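Local coordinates for SAM-dependent O-methyltransferase (Thermotoga maritima, PDB 1O54), which probably methylates N1 of adenosine 58 in tRNA, with S-adenosyl-L-methionine as the methyl donor, at residues S102-M107 with A262-A267; F186-D191 with A210-T215; S34-D39 with L46-G51; V26-E31 with I53-V58. One frame throughout, in Å; residues are numbered along the deposited sequence. Where two conformers were deposited one is given.

The four contacts fall into two pairs, on opposite sides of the chain's centre. Contacts 1 and 2 share the large mixed sheet of the methyltransferase domain, their centres about 10 Å apart, and they meet directly where strand 263-269 runs antiparallel to strand 207-213. Contact 2 contains Asp188, a residue predicted to bind S-adenosyl-L-methionine, and Ile104 of contact 1 has its side chain about 8 Å from that of Asp188. Contacts 3 and 4 build the small N-terminal domain, with centres about 7 Å apart, and Leu46 and Ile53 join them by a backbone bond. Between contacts 2 and 4 the centres are about 38 Å apart.

Contact 1: residues S102-M107 with A262-A267; sequences SFIAMM and AYMIFA
Met107 and Phe266 make the tightest meeting between helix 102-107 and strand 263-267. CB of Met107 stands 3.4 Å from CE2 of Phe266, and beyond it the methionine chain turns at both chi2 (-80°) and chi3 (-84°), which brings its methyl group back over the phenylalanine. Met107 CE consequently sits above the centre of the Phe266 ring, 3.9 Å from the centroid, a CH-pi contact, while the sulfur lies farther out above the same ring. Phe103 approaches the far end of Phe266: its CE2 is 3.8 Å from Phe266 CZ, and the two ring planes are nearly perpendicular, at 88°. A second sulfur works differently. Met264 SD lies at the edge of the Phe103 ring, 3.8 Å from CD2, in a Met-aromatic contact, and is also 3.8 Å from Ile104 CG1. An alanine in place of Phe266 would probably leave the methyl group of Met107 without the ring beneath it and open a gap beside Phe103 and Ile104.

Farther out, Phe266 also rests on Ala210 of the neighbouring strand 207-213, and Ile104 packs on Val212 there and on Met126 of helix 125-134. Phe103 meets the ring of Phe241 of the second subunit, so the helix that covers this part of the sheet also faces another chain. No hydrogen bond joins the two segments: helix-on-sheet packing of this kind, in a Rossmann-like methyltransferase domain, rests here on shape, dispersion and the polarisable sulfurs set against aromatic rings.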
loop_
_atom_site.group_PDB
_atom_site.type_symbol
_atom_site.label_atom_id
_atom_site.label_comp_id
_atom_site.label_asym_id
_atom_site.label_seq_id
_atom_site.Cartn_x
_atom_site.Cartn_y
_atom_site.Cartn_z
ATOM N N SER A 102 7.667 -13.456 -10.904
ATOM C CA SER A 102 9.085 -13.169 -10.756
ATOM C C SER A 102 9.554 -13.380 -9.302
ATOM O O SER A 102 10.586 -14.023 -9.018
ATOM C CB SER A 102 9.354 -11.726 -11.250
ATOM O OG SER A 102 8.542 -10.737 -10.598
ATOM N N PHE A 103 8.770 -12.831 -8.385
ATOM C CA PHE A 103 9.045 -12.943 -6.972
ATOM C C PHE A 103 8.985 -14.407 -6.514
ATOM O O PHE A 103 9.878 -14.892 -5.783
ATOM C CB PHE A 103 8.056 -12.074 -6.215
ATOM C CG PHE A 103 8.197 -12.158 -4.713
ATOM C CD1 PHE A 103 9.274 -11.576 -4.053
ATOM C CD2 PHE A 103 7.216 -12.779 -3.963
ATOM C CE1 PHE A 103 9.376 -11.647 -2.657
ATOM C CE2 PHE A 103 7.296 -12.823 -2.603
ATOM C CZ PHE A 103 8.374 -12.256 -1.944
ATOM N N ILE A 104 7.940 -15.104 -6.942
ATOM C CA ILE A 104 7.779 -16.500 -6.544
ATOM C C ILE A 104 8.949 -17.336 -7.033
ATOM O O ILE A 104 9.497 -18.134 -6.280
ATOM C CB ILE A 104 6.477 -17.046 -7.088
ATOM C CG1 ILE A 104 5.293 -16.396 -6.350
ATOM C CG2 ILE A 104 6.469 -18.547 -6.992
ATOM C CD1 ILE A 104 4.012 -16.607 -7.044
ATOM N N ALA A 105 9.390 -17.121 -8.269
ATOM C CA ALA A 105 10.511 -17.901 -8.821
ATOM C C ALA A 105 11.825 -17.628 -8.025
ATOM O O ALA A 105 12.606 -18.543 -7.762
ATOM C CB ALA A 105 10.675 -17.633 -10.306
ATOM N N MET A 106 12.044 -16.392 -7.588
ATOM C CA MET A 106 13.206 -16.095 -6.806
ATOM C C MET A 106 13.076 -16.679 -5.421
ATOM O O MET A 106 14.050 -17.203 -4.892
ATOM C CB MET A 106 13.492 -14.605 -6.742
ATOM C CG MET A 106 14.931 -14.332 -6.242
ATOM S SD MET A 106 15.350 -12.603 -6.336
ATOM C CE MET A 106 17.063 -12.606 -5.612
ATOM N N MET A 107 11.892 -16.585 -4.820
ATOM C CA MET A 107 11.676 -17.158 -3.459
ATOM C C MET A 107 11.880 -18.688 -3.445
ATOM O O MET A 107 12.405 -19.227 -2.436
ATOM C CB MET A 107 10.303 -16.811 -2.901
ATOM C CG MET A 107 10.147 -15.316 -2.577
ATOM S SD MET A 107 10.887 -14.904 -1.005
ATOM C CE MET A 107 9.443 -15.386 0.092
ATOM N N ALA A 262 -3.046 -12.009 -5.829
ATOM C CA ALA A 262 -2.996 -13.255 -5.073
ATOM C C ALA A 262 -2.189 -13.142 -3.772
ATOM O O ALA A 262 -1.208 -12.414 -3.704
ATOM C CB ALA A 262 -2.381 -14.367 -5.957
ATOM N N TYR A 263 -2.603 -13.898 -2.755
ATOM C CA TYR A 263 -1.802 -14.140 -1.559
ATOM C C TYR A 263 -0.828 -15.244 -1.936
ATOM O O TYR A 263 -1.232 -16.224 -2.536
ATOM C CB TYR A 263 -2.667 -14.576 -0.392
ATOM C CG TYR A 263 -3.670 -13.498 -0.011
ATOM C CD1 TYR A 263 -4.976 -13.542 -0.446
ATOM C CD2 TYR A 263 -3.259 -12.388 0.725
ATOM C CE1 TYR A 263 -5.876 -12.542 -0.102
ATOM C CE2 TYR A 263 -4.160 -11.366 1.060
ATOM C CZ TYR A 263 -5.455 -11.464 0.652
ATOM O OH TYR A 263 -6.395 -10.491 0.971
ATOM N N MET A 264 0.445 -15.047 -1.631
ATOM C CA MET A 264 1.475 -16.022 -1.922
ATOM C C MET A 264 1.929 -16.702 -0.644
ATOM O O MET A 264 2.302 -16.010 0.317
ATOM C CB MET A 264 2.660 -15.322 -2.547
ATOM C CG MET A 264 2.296 -14.627 -3.834
ATOM S SD MET A 264 3.593 -13.583 -4.542
ATOM C CE MET A 264 3.487 -12.091 -3.484
ATOM N N ILE A 265 1.948 -18.027 -0.642
ATOM C CA ILE A 265 2.330 -18.787 0.537
ATOM C C ILE A 265 3.530 -19.630 0.218
ATOM O O ILE A 265 3.533 -20.303 -0.807
ATOM C CB ILE A 265 1.173 -19.699 0.991
ATOM C CG1 ILE A 265 -0.138 -18.899 1.227
ATOM C CG2 ILE A 265 1.557 -20.451 2.247
ATOM C CD1 ILE A 265 -1.355 -19.769 1.398
ATOM N N PHE A 266 4.535 -19.598 1.098
ATOM C CA PHE A 266 5.775 -20.344 0.899
ATOM C C PHE A 266 6.047 -21.221 2.098
ATOM O O PHE A 266 5.668 -20.885 3.215
ATOM C CB PHE A 266 6.911 -19.321 0.780
ATOM C CG PHE A 266 6.739 -18.350 -0.367
ATOM C CD1 PHE A 266 6.079 -17.154 -0.164
ATOM C CD2 PHE A 266 7.200 -18.633 -1.616
ATOM C CE1 PHE A 266 5.882 -16.241 -1.230
ATOM C CE2 PHE A 266 7.026 -17.725 -2.676
ATOM C CZ PHE A 266 6.350 -16.543 -2.463
ATOM N N ALA A 267 6.751 -22.328 1.883
ATOM C CA ALA A 267 7.170 -23.223 2.944
ATOM C C ALA A 267 8.375 -24.038 2.450
ATOM O O ALA A 267 8.597 -24.172 1.247
ATOM C CB ALA A 267 6.042 -24.114 3.329
#

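Contact 2: residues F186-D191 with A210-T215; sequences FLDVPD and ATVCPT
Phe186 pairs with Ala210 where strands 182-187 and 207-213 run side by side in parallel in the central sheet of the class I methyltransferase fold, near the carboxyl end of strand 182-187, next to Asp188, a residue predicted to bind S-adenosyl-L-methionine. The backbone bond runs from Leu187 N to Ala210 O at 3.0 Å. One residue on, a side chain takes over: Thr211 OG1 donates to Leu187 O at 2.7 Å, approaching from above the carbonyl plane. The hydroxyl can do so because it stands anti to its own backbone nitrogen (chi1 -170°), leaning toward the neighbouring strand.

On the face carrying Phe186, the ring edge is met by Ala210 CB and by Val212 CG1, which lies 3.9 Å from CZ. The other methyl of Val212, CG2, is 3.5 Å from CG of Asp188, and Ile104 of helix 98-107 packs over this face.

Where the strands diverge, water fills in. One molecule accepts from Val189 N and lies within donating reach of both Thr211 OG1 and Val212 O, while another donates to Asp188 OD1 at 3.0 Å. Hydroxyl and solvent thus replace regular strand pairing, and the Asp188 carboxylate has the Val212 methyl close against it and a water at OD1.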
loop_
_atom_site.group_PDB
_atom_site.type_symbol
_atom_site.label_atom_id
_atom_site.label_comp_id
_atom_site.label_asym_id
_atom_site.label_seq_id
_atom_site.Cartn_x
_atom_site.Cartn_y
_atom_site.Cartn_z
ATOM N N PHE A 186 5.612 -25.475 -7.429
ATOM C CA PHE A 186 4.595 -24.408 -7.433
ATOM C C PHE A 186 3.228 -25.029 -7.703
ATOM O O PHE A 186 3.032 -25.782 -8.682
ATOM C CB PHE A 186 4.865 -23.380 -8.520
ATOM C CG PHE A 186 3.861 -22.278 -8.529
ATOM C CD1 PHE A 186 3.830 -21.352 -7.470
ATOM C CD2 PHE A 186 2.919 -22.172 -9.532
ATOM C CE1 PHE A 186 2.871 -20.327 -7.451
ATOM C CE2 PHE A 186 1.972 -21.146 -9.527
ATOM C CZ PHE A 186 1.937 -20.239 -8.470
ATOM N N LEU A 187 2.270 -24.654 -6.859
ATOM C CA LEU A 187 0.950 -25.232 -6.869
ATOM C C LEU A 187 -0.059 -24.110 -7.104
ATOM O O LEU A 187 -0.067 -23.118 -6.370
ATOM C CB LEU A 187 0.661 -25.874 -5.534
ATOM C CG LEU A 187 -0.720 -26.524 -5.361
ATOM C CD1 LEU A 187 -0.931 -27.703 -6.273
ATOM C CD2 LEU A 187 -0.863 -26.940 -3.891
ATOM N N ASP A 188 -0.915 -24.277 -8.124
ATOM C CA ASP A 188 -1.933 -23.301 -8.391
ATOM C C ASP A 188 -3.162 -24.081 -8.861
ATOM O O ASP A 188 -3.259 -24.473 -10.034
ATOM C CB ASP A 188 -1.480 -22.340 -9.450
ATOM C CG ASP A 188 -2.453 -21.192 -9.681
ATOM O OD1 ASP A 188 -3.540 -21.162 -9.098
ATOM O OD2 ASP A 188 -2.178 -20.282 -10.490
ATOM N N VAL A 189 -4.058 -24.329 -7.927
ATOM C CA VAL A 189 -5.266 -25.153 -8.135
ATOM C C VAL A 189 -6.361 -24.507 -7.301
ATOM O O VAL A 189 -6.066 -23.681 -6.437
ATOM C CB VAL A 189 -5.075 -26.615 -7.702
ATOM C CG1 VAL A 189 -3.993 -27.310 -8.532
ATOM C CG2 VAL A 189 -4.708 -26.698 -6.255
ATOM N N PRO A 190 -7.630 -24.824 -7.551
ATOM C CA PRO A 190 -8.685 -24.194 -6.752
ATOM C C PRO A 190 -8.637 -24.560 -5.251
ATOM O O PRO A 190 -9.147 -23.817 -4.403
ATOM C CB PRO A 190 -9.976 -24.731 -7.401
ATOM C CG PRO A 190 -9.563 -25.215 -8.761
ATOM C CD PRO A 190 -8.162 -25.717 -8.597
ATOM N N ASP A 191 -8.067 -25.717 -4.929
ATOM C CA ASP A 191 -8.176 -26.298 -3.600
ATOM C C ASP A 191 -6.840 -26.863 -3.148
ATOM O O ASP A 191 -6.681 -28.078 -2.982
ATOM C CB ASP A 191 -9.281 -27.354 -3.566
ATOM C CG ASP A 191 -9.085 -28.465 -4.581
ATOM O OD1 ASP A 191 -8.494 -28.219 -5.655
ATOM O OD2 ASP A 191 -9.500 -29.624 -4.343
ATOM N N ALA A 210 5.697 -23.271 -3.044
ATOM C CA ALA A 210 4.885 -22.039 -3.100
ATOM C C ALA A 210 3.523 -22.340 -3.663
ATOM O O ALA A 210 3.384 -23.234 -4.502
ATOM C CB ALA A 210 5.580 -20.931 -3.902
ATOM N N THR A 211 2.515 -21.594 -3.219
ATOM C CA THR A 211 1.185 -21.649 -3.820
ATOM C C THR A 211 0.585 -20.220 -3.788
ATOM O O THR A 211 1.109 -19.308 -3.109
ATOM C CB THR A 211 0.314 -22.700 -3.114
ATOM O OG1 THR A 211 -0.930 -22.917 -3.851
ATOM C CG2 THR A 211 -0.132 -22.280 -1.734
ATOM N N VAL A 212 -0.463 -20.016 -4.566
ATOM C CA VAL A 212 -1.166 -18.738 -4.585
ATOM C C VAL A 212 -2.625 -18.992 -4.255
ATOM O O VAL A 212 -3.188 -20.034 -4.652
ATOM C CB VAL A 212 -1.051 -18.055 -5.934
ATOM C CG1 VAL A 212 0.378 -17.542 -6.152
ATOM C CG2 VAL A 212 -1.492 -19.004 -7.100
ATOM N N CYS A 213 -3.221 -18.082 -3.487
ATOM C CA CYS A 213 -4.609 -18.164 -3.072
ATOM C C CYS A 213 -5.259 -16.805 -3.334
ATOM O O CYS A 213 -4.707 -15.781 -2.983
ATOM C CB CYS A 213 -4.716 -18.482 -1.566
ATOM S SG CYS A 213 -4.173 -20.129 -1.097
ATOM N N PRO A 214 -6.421 -16.773 -3.964
ATOM C CA PRO A 214 -7.115 -15.530 -4.196
ATOM C C PRO A 214 -7.806 -14.906 -2.994
ATOM O O PRO A 214 -8.025 -13.701 -3.023
ATOM C CB PRO A 214 -8.169 -15.903 -5.252
ATOM C CG PRO A 214 -8.434 -17.290 -5.068
ATOM C CD PRO A 214 -7.101 -17.900 -4.625
ATOM N N THR A 215 -8.177 -15.718 -2.009
ATOM C CA THR A 215 -8.961 -15.239 -0.860
ATOM C C THR A 215 -8.240 -15.532 0.465
ATOM O O THR A 215 -7.456 -16.449 0.598
ATOM C CB THR A 215 -10.336 -15.859 -0.777
ATOM O OG1 THR A 215 -10.245 -17.273 -0.458
ATOM C CG2 THR A 215 -11.092 -15.761 -2.104
HETATM O O HOH W 1 -5.533 -20.011 -7.241
HETATM O O HOH W 2 -3.390 -22.899 -5.322
#

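Contact 3: residues S34-D39 with L46-G51; sequences SEFLVD and LHTHLG
Phe36 and Thr48 cross obliquely between two antiparallel sheets of the small N-terminal domain: strand 35-39 belongs to one, and strand 46-48 to a two-stranded hairpin whose type I turn spans Thr48 to Gly51. The strand segments run at 161° with axes 10.5 Å apart, too far for backbone bonding, so side chains bridge the space.

The Phe36 ring presents one face to Thr48. The methyl CG2 lies over that face, 4.0 Å from the centroid, in a CH-pi contact offset toward the rim. Its placement follows from the threonine's first torsion (chi1 75°), which sets CG2 anti to the carbonyl carbon and turns OG1 back into its own hairpin. There OG1 accepts from Leu50 N, forming an ST turn, and donates to Gly51 O at 2.7 Å on a lone pair. A valine in place of Thr48 would probably leave Leu50 N without its side-chain acceptor and Gly51 O without the hydroxyl donor, and the turn less firmly fixed.

His49 comes to the edge of the Phe36 ring with CE1, while its own ring has Ser34 CB at the edge and in plane. The polar ends of Ser34 and His49 both turn to Asp32, which forms a hydrogen bond with each through separate carboxylate oxygens, and Leu50 CD1 lies beside Ser34 OG. Toward the other end of the strand, Val38 and Leu46 reach for each other tip to tip, and Val38 CG1 presses on Leu46 CD1 at a tight 3.4 Å.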
loop_
_atom_site.group_PDB
_atom_site.type_symbol
_atom_site.label_atom_id
_atom_site.label_comp_id
_atom_site.label_asym_id
_atom_site.label_seq_id
_atom_site.Cartn_x
_atom_site.Cartn_y
_atom_site.Cartn_z
ATOM N N SER A 34 -0.808 2.883 -27.453
ATOM C CA SER A 34 -1.403 1.623 -27.908
ATOM C C SER A 34 -0.265 0.712 -28.360
ATOM O O SER A 34 0.766 1.200 -28.839
ATOM C CB SER A 34 -2.411 1.854 -29.027
ATOM O OG SER A 34 -1.917 2.792 -29.939
ATOM N N GLU A 35 -0.421 -0.588 -28.137
ATOM C CA GLU A 35 0.569 -1.559 -28.575
ATOM C C GLU A 35 -0.119 -2.748 -29.251
ATOM O O GLU A 35 -1.190 -3.185 -28.819
ATOM C CB GLU A 35 1.414 -2.058 -27.398
ATOM C CG GLU A 35 1.607 -1.077 -26.244
ATOM C CD GLU A 35 2.971 -0.401 -26.217
ATOM O OE1 GLU A 35 3.025 0.838 -26.354
ATOM O OE2 GLU A 35 3.989 -1.094 -26.029
ATOM N N PHE A 36 0.474 -3.255 -30.319
ATOM C CA PHE A 36 -0.127 -4.348 -31.071
ATOM C C PHE A 36 0.870 -5.467 -31.192
ATOM O O PHE A 36 1.947 -5.246 -31.751
ATOM C CB PHE A 36 -0.526 -3.867 -32.459
ATOM C CG PHE A 36 -1.396 -2.666 -32.441
ATOM C CD1 PHE A 36 -2.761 -2.792 -32.227
ATOM C CD2 PHE A 36 -0.870 -1.418 -32.655
ATOM C CE1 PHE A 36 -3.577 -1.677 -32.209
ATOM C CE2 PHE A 36 -1.667 -0.300 -32.628
ATOM C CZ PHE A 36 -3.032 -0.428 -32.405
ATOM N N LEU A 37 0.528 -6.636 -30.646
ATOM C CA LEU A 37 1.362 -7.821 -30.723
ATOM C C LEU A 37 0.838 -8.650 -31.871
ATOM O O LEU A 37 -0.333 -9.075 -31.854
ATOM C CB LEU A 37 1.303 -8.623 -29.409
ATOM C CG LEU A 37 2.643 -8.992 -28.772
ATOM C CD1 LEU A 37 2.412 -9.545 -27.389
ATOM C CD2 LEU A 37 3.406 -10.001 -29.595
ATOM N N VAL A 38 1.681 -8.870 -32.874
ATOM C CA VAL A 38 1.261 -9.588 -34.074
ATOM C C VAL A 38 2.311 -10.550 -34.602
ATOM O O VAL A 38 3.520 -10.377 -34.385
ATOM C CB VAL A 38 0.892 -8.608 -35.190
ATOM C CG1 VAL A 38 -0.212 -7.696 -34.740
ATOM C CG2 VAL A 38 2.093 -7.784 -35.610
ATOM N N ASP A 39 1.821 -11.562 -35.308
ATOM C CA ASP A 39 2.660 -12.489 -36.055
ATOM C C ASP A 39 2.977 -11.858 -37.396
ATOM O O ASP A 39 2.068 -11.466 -38.135
ATOM C CB ASP A 39 1.929 -13.806 -36.305
ATOM C CG ASP A 39 1.337 -14.373 -35.050
ATOM O OD1 ASP A 39 2.104 -14.590 -34.089
ATOM O OD2 ASP A 39 0.106 -14.609 -34.943
ATOM N N LEU A 46 -2.549 -4.751 -40.850
ATOM C CA LEU A 46 -3.264 -4.488 -39.612
ATOM C C LEU A 46 -4.068 -3.227 -39.760
ATOM O O LEU A 46 -3.527 -2.189 -40.142
ATOM C CB LEU A 46 -2.281 -4.235 -38.468
ATOM C CG LEU A 46 -1.564 -5.397 -37.836
ATOM C CD1 LEU A 46 -0.846 -4.885 -36.589
ATOM C CD2 LEU A 46 -2.564 -6.497 -37.488
ATOM N N HIS A 47 -5.354 -3.315 -39.432
ATOM C CA HIS A 47 -6.242 -2.154 -39.460
ATOM C C HIS A 47 -6.452 -1.703 -38.023
ATOM O O HIS A 47 -6.957 -2.471 -37.208
ATOM C CB HIS A 47 -7.564 -2.531 -40.122
ATOM C CG HIS A 47 -7.394 -3.021 -41.520
ATOM N ND1 HIS A 47 -7.615 -2.223 -42.619
ATOM C CD2 HIS A 47 -6.954 -4.210 -41.997
ATOM C CE1 HIS A 47 -7.350 -2.909 -43.718
ATOM N NE2 HIS A 47 -6.940 -4.116 -43.366
ATOM N N THR A 48 -6.019 -0.483 -37.706
ATOM C CA THR A 48 -6.107 0.045 -36.348
ATOM C C THR A 48 -6.725 1.430 -36.334
ATOM O O THR A 48 -6.848 2.076 -37.369
ATOM C CB THR A 48 -4.706 0.157 -35.712
ATOM O OG1 THR A 48 -4.005 1.275 -36.272
ATOM C CG2 THR A 48 -3.843 -1.053 -36.040
ATOM N N HIS A 49 -7.040 1.893 -35.126
ATOM C CA HIS A 49 -7.580 3.237 -34.904
ATOM C C HIS A 49 -6.586 4.344 -35.290
ATOM O O HIS A 49 -6.973 5.519 -35.401
ATOM C CB HIS A 49 -8.023 3.399 -33.436
ATOM C CG HIS A 49 -6.893 3.373 -32.457
ATOM N ND1 HIS A 49 -6.394 2.203 -31.930
ATOM C CD2 HIS A 49 -6.160 4.376 -31.917
ATOM C CE1 HIS A 49 -5.400 2.484 -31.104
ATOM N NE2 HIS A 49 -5.241 3.796 -31.075
ATOM N N LEU A 50 -5.316 3.964 -35.489
ATOM C CA LEU A 50 -4.282 4.879 -35.968
ATOM C C LEU A 50 -3.995 4.730 -37.469
ATOM O O LEU A 50 -3.174 5.461 -38.036
ATOM C CB LEU A 50 -2.983 4.664 -35.169
ATOM C CG LEU A 50 -3.084 4.910 -33.665
ATOM C CD1 LEU A 50 -1.717 4.737 -32.980
ATOM C CD2 LEU A 50 -3.651 6.292 -33.379
ATOM N N GLY A 51 -4.681 3.791 -38.112
ATOM C CA GLY A 51 -4.555 3.606 -39.542
ATOM C C GLY A 51 -4.074 2.212 -39.855
ATOM O O GLY A 51 -4.016 1.349 -38.971
#

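Contact 4: residues V26-E31 with I53-V58; sequences VLLSFE and IDLNEV
Phe30 and Ile53 make the closest of the apolar contacts that hold strand 26-30 against segment 53-58. The terminal methyl of the isoleucine, CD1, lies 3.6 Å from CZ of the ring, the two side chains coming from opposite directions. With CG1 beside the backbone nitrogen (chi1 -54°), Ile53 sends that arm to Phe30, while its other branch, CG2, meets Leu28 CD1 tip to tip at 3.9 Å. Leu28 CD1 also touches Leu55 CD2, at 4.3 Å. A looser meeting, Val26 CG1 with Val58 CG1 at 4.4 Å, ends the row.

These six residues are buried in the core of the N-terminal domain, where the four-stranded antiparallel sheet containing strand 25-30 faces the hairpin of strands 45-48 and 51-54 and the short helical turn that follows it. Leu46 touches both Leu28 and Ile53.

No hydrogen bond crosses between the two segments; segment 53-58 has polar bonds of its own. Asp54, at the N-cap of the weakly bonded helix, accepts a weak capping bond from Asn56 N through OD1 at 3.2 Å, and its carbonyl O takes Glu57 N at 3.1 Å. The Asn56 side chain reaches back through OD1 to the backbone N of Asp43.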
loop_
_atom_site.group_PDB
_atom_site.type_symbol
_atom_site.label_atom_id
_atom_site.label_comp_id
_atom_site.label_asym_id
_atom_site.label_seq_id
_atom_site.Cartn_x
_atom_site.Cartn_y
_atom_site.Cartn_z
ATOM N N VAL A 26 6.134 -9.607 -33.333
ATOM C CA VAL A 26 6.619 -8.251 -33.134
ATOM C C VAL A 26 5.612 -7.499 -32.306
ATOM O O VAL A 26 4.409 -7.823 -32.295
ATOM C CB VAL A 26 6.791 -7.471 -34.467
ATOM C CG1 VAL A 26 7.900 -8.065 -35.263
ATOM C CG2 VAL A 26 5.521 -7.461 -35.240
ATOM N N LEU A 27 6.096 -6.459 -31.673
ATOM C CA LEU A 27 5.270 -5.566 -30.921
ATOM C C LEU A 27 5.410 -4.190 -31.536
ATOM O O LEU A 27 6.520 -3.652 -31.598
ATOM C CB LEU A 27 5.738 -5.533 -29.477
ATOM C CG LEU A 27 5.026 -4.550 -28.570
ATOM C CD1 LEU A 27 3.575 -4.874 -28.473
ATOM C CD2 LEU A 27 5.663 -4.608 -27.224
ATOM N N LEU A 28 4.304 -3.630 -32.024
ATOM C CA LEU A 28 4.315 -2.296 -32.601
ATOM C C LEU A 28 3.766 -1.293 -31.574
ATOM O O LEU A 28 2.626 -1.442 -31.110
ATOM C CB LEU A 28 3.479 -2.256 -33.878
ATOM C CG LEU A 28 3.849 -3.343 -34.887
ATOM C CD1 LEU A 28 2.943 -3.321 -36.105
ATOM C CD2 LEU A 28 5.321 -3.215 -35.309
ATOM N N SER A 29 4.562 -0.283 -31.234
ATOM C CA SER A 29 4.240 0.606 -30.121
ATOM C C SER A 29 4.086 2.047 -30.610
ATOM O O SER A 29 4.986 2.580 -31.246
ATOM C CB SER A 29 5.344 0.497 -29.077
ATOM O OG SER A 29 5.063 1.304 -27.956
ATOM N N PHE A 30 2.951 2.687 -30.301
ATOM C CA PHE A 30 2.623 4.015 -30.825
ATOM C C PHE A 30 2.634 5.143 -29.772
ATOM O O PHE A 30 2.598 4.874 -28.581
ATOM C CB PHE A 30 1.287 3.917 -31.575
ATOM C CG PHE A 30 1.414 3.155 -32.864
ATOM C CD1 PHE A 30 1.298 1.773 -32.878
ATOM C CD2 PHE A 30 1.724 3.812 -34.045
ATOM C CE1 PHE A 30 1.483 1.063 -34.054
ATOM C CE2 PHE A 30 1.915 3.107 -35.212
ATOM C CZ PHE A 30 1.787 1.723 -35.205
ATOM N N GLU A 31 2.685 6.396 -30.245
ATOM C CA GLU A 31 2.761 7.594 -29.375
ATOM C C GLU A 31 1.663 7.659 -28.305
ATOM O O GLU A 31 1.931 8.077 -27.170
ATOM C CB GLU A 31 2.732 8.894 -30.199
ATOM C CG GLU A 31 3.926 9.128 -31.134
ATOM C CD GLU A 31 3.791 10.396 -31.979
ATOM O OE1 GLU A 31 2.645 10.775 -32.347
ATOM O OE2 GLU A 31 4.831 11.024 -32.299
ATOM N N ILE A 53 -1.354 -0.569 -40.972
ATOM C CA ILE A 53 0.069 -0.902 -40.916
ATOM C C ILE A 53 0.323 -2.025 -41.925
ATOM O O ILE A 53 -0.267 -3.089 -41.849
ATOM C CB ILE A 53 0.483 -1.328 -39.501
ATOM C CG1 ILE A 53 0.070 -0.258 -38.484
ATOM C CG2 ILE A 53 1.982 -1.553 -39.454
ATOM C CD1 ILE A 53 -0.081 -0.762 -37.075
ATOM N N ASP A 54 1.203 -1.755 -42.878
ATOM C CA ASP A 54 1.621 -2.749 -43.849
ATOM C C ASP A 54 2.793 -3.578 -43.302
ATOM O O ASP A 54 3.912 -3.080 -43.208
ATOM C CB ASP A 54 2.038 -2.013 -45.128
ATOM C CG ASP A 54 2.430 -2.949 -46.244
ATOM O OD1 ASP A 54 2.373 -4.182 -46.047
ATOM O OD2 ASP A 54 2.782 -2.538 -47.371
ATOM N N LEU A 55 2.542 -4.834 -42.939
ATOM C CA LEU A 55 3.590 -5.649 -42.301
ATOM C C LEU A 55 4.759 -5.972 -43.236
ATOM O O LEU A 55 5.869 -6.189 -42.768
ATOM C CB LEU A 55 3.012 -6.939 -41.716
ATOM C CG LEU A 55 1.955 -6.748 -40.619
ATOM C CD1 LEU A 55 1.534 -8.104 -40.033
ATOM C CD2 LEU A 55 2.447 -5.852 -39.511
ATOM N N ASN A 56 4.530 -5.975 -44.544
ATOM C CA ASN A 56 5.652 -6.053 -45.501
ATOM C C ASN A 56 6.785 -5.071 -45.204
ATOM O O ASN A 56 7.965 -5.412 -45.346
ATOM C CB ASN A 56 5.166 -5.853 -46.941
ATOM C CG ASN A 56 4.543 -7.103 -47.510
ATOM O OD1 ASN A 56 4.777 -8.200 -47.006
ATOM N ND2 ASN A 56 3.750 -6.948 -48.573
ATOM N N GLU A 57 6.423 -3.864 -44.776
ATOM C CA GLU A 57 7.404 -2.839 -44.396
ATOM C C GLU A 57 8.273 -3.266 -43.242
ATOM O O GLU A 57 9.440 -2.905 -43.177
ATOM C CB GLU A 57 6.711 -1.524 -44.008
ATOM C CG GLU A 57 5.886 -0.881 -45.109
ATOM C CD GLU A 57 5.496 0.559 -44.778
ATOM O OE1 GLU A 57 6.375 1.326 -44.325
ATOM O OE2 GLU A 57 4.319 0.933 -44.985
ATOM N N VAL A 58 7.696 -4.013 -42.298
ATOM C CA VAL A 58 8.425 -4.450 -41.143
ATOM C C VAL A 58 9.616 -5.326 -41.522
ATOM O O VAL A 58 10.665 -5.222 -40.894
ATOM C CB VAL A 58 7.509 -5.178 -40.120
ATOM C CG1 VAL A 58 8.313 -5.669 -38.965
ATOM C CG2 VAL A 58 6.407 -4.225 -39.655
#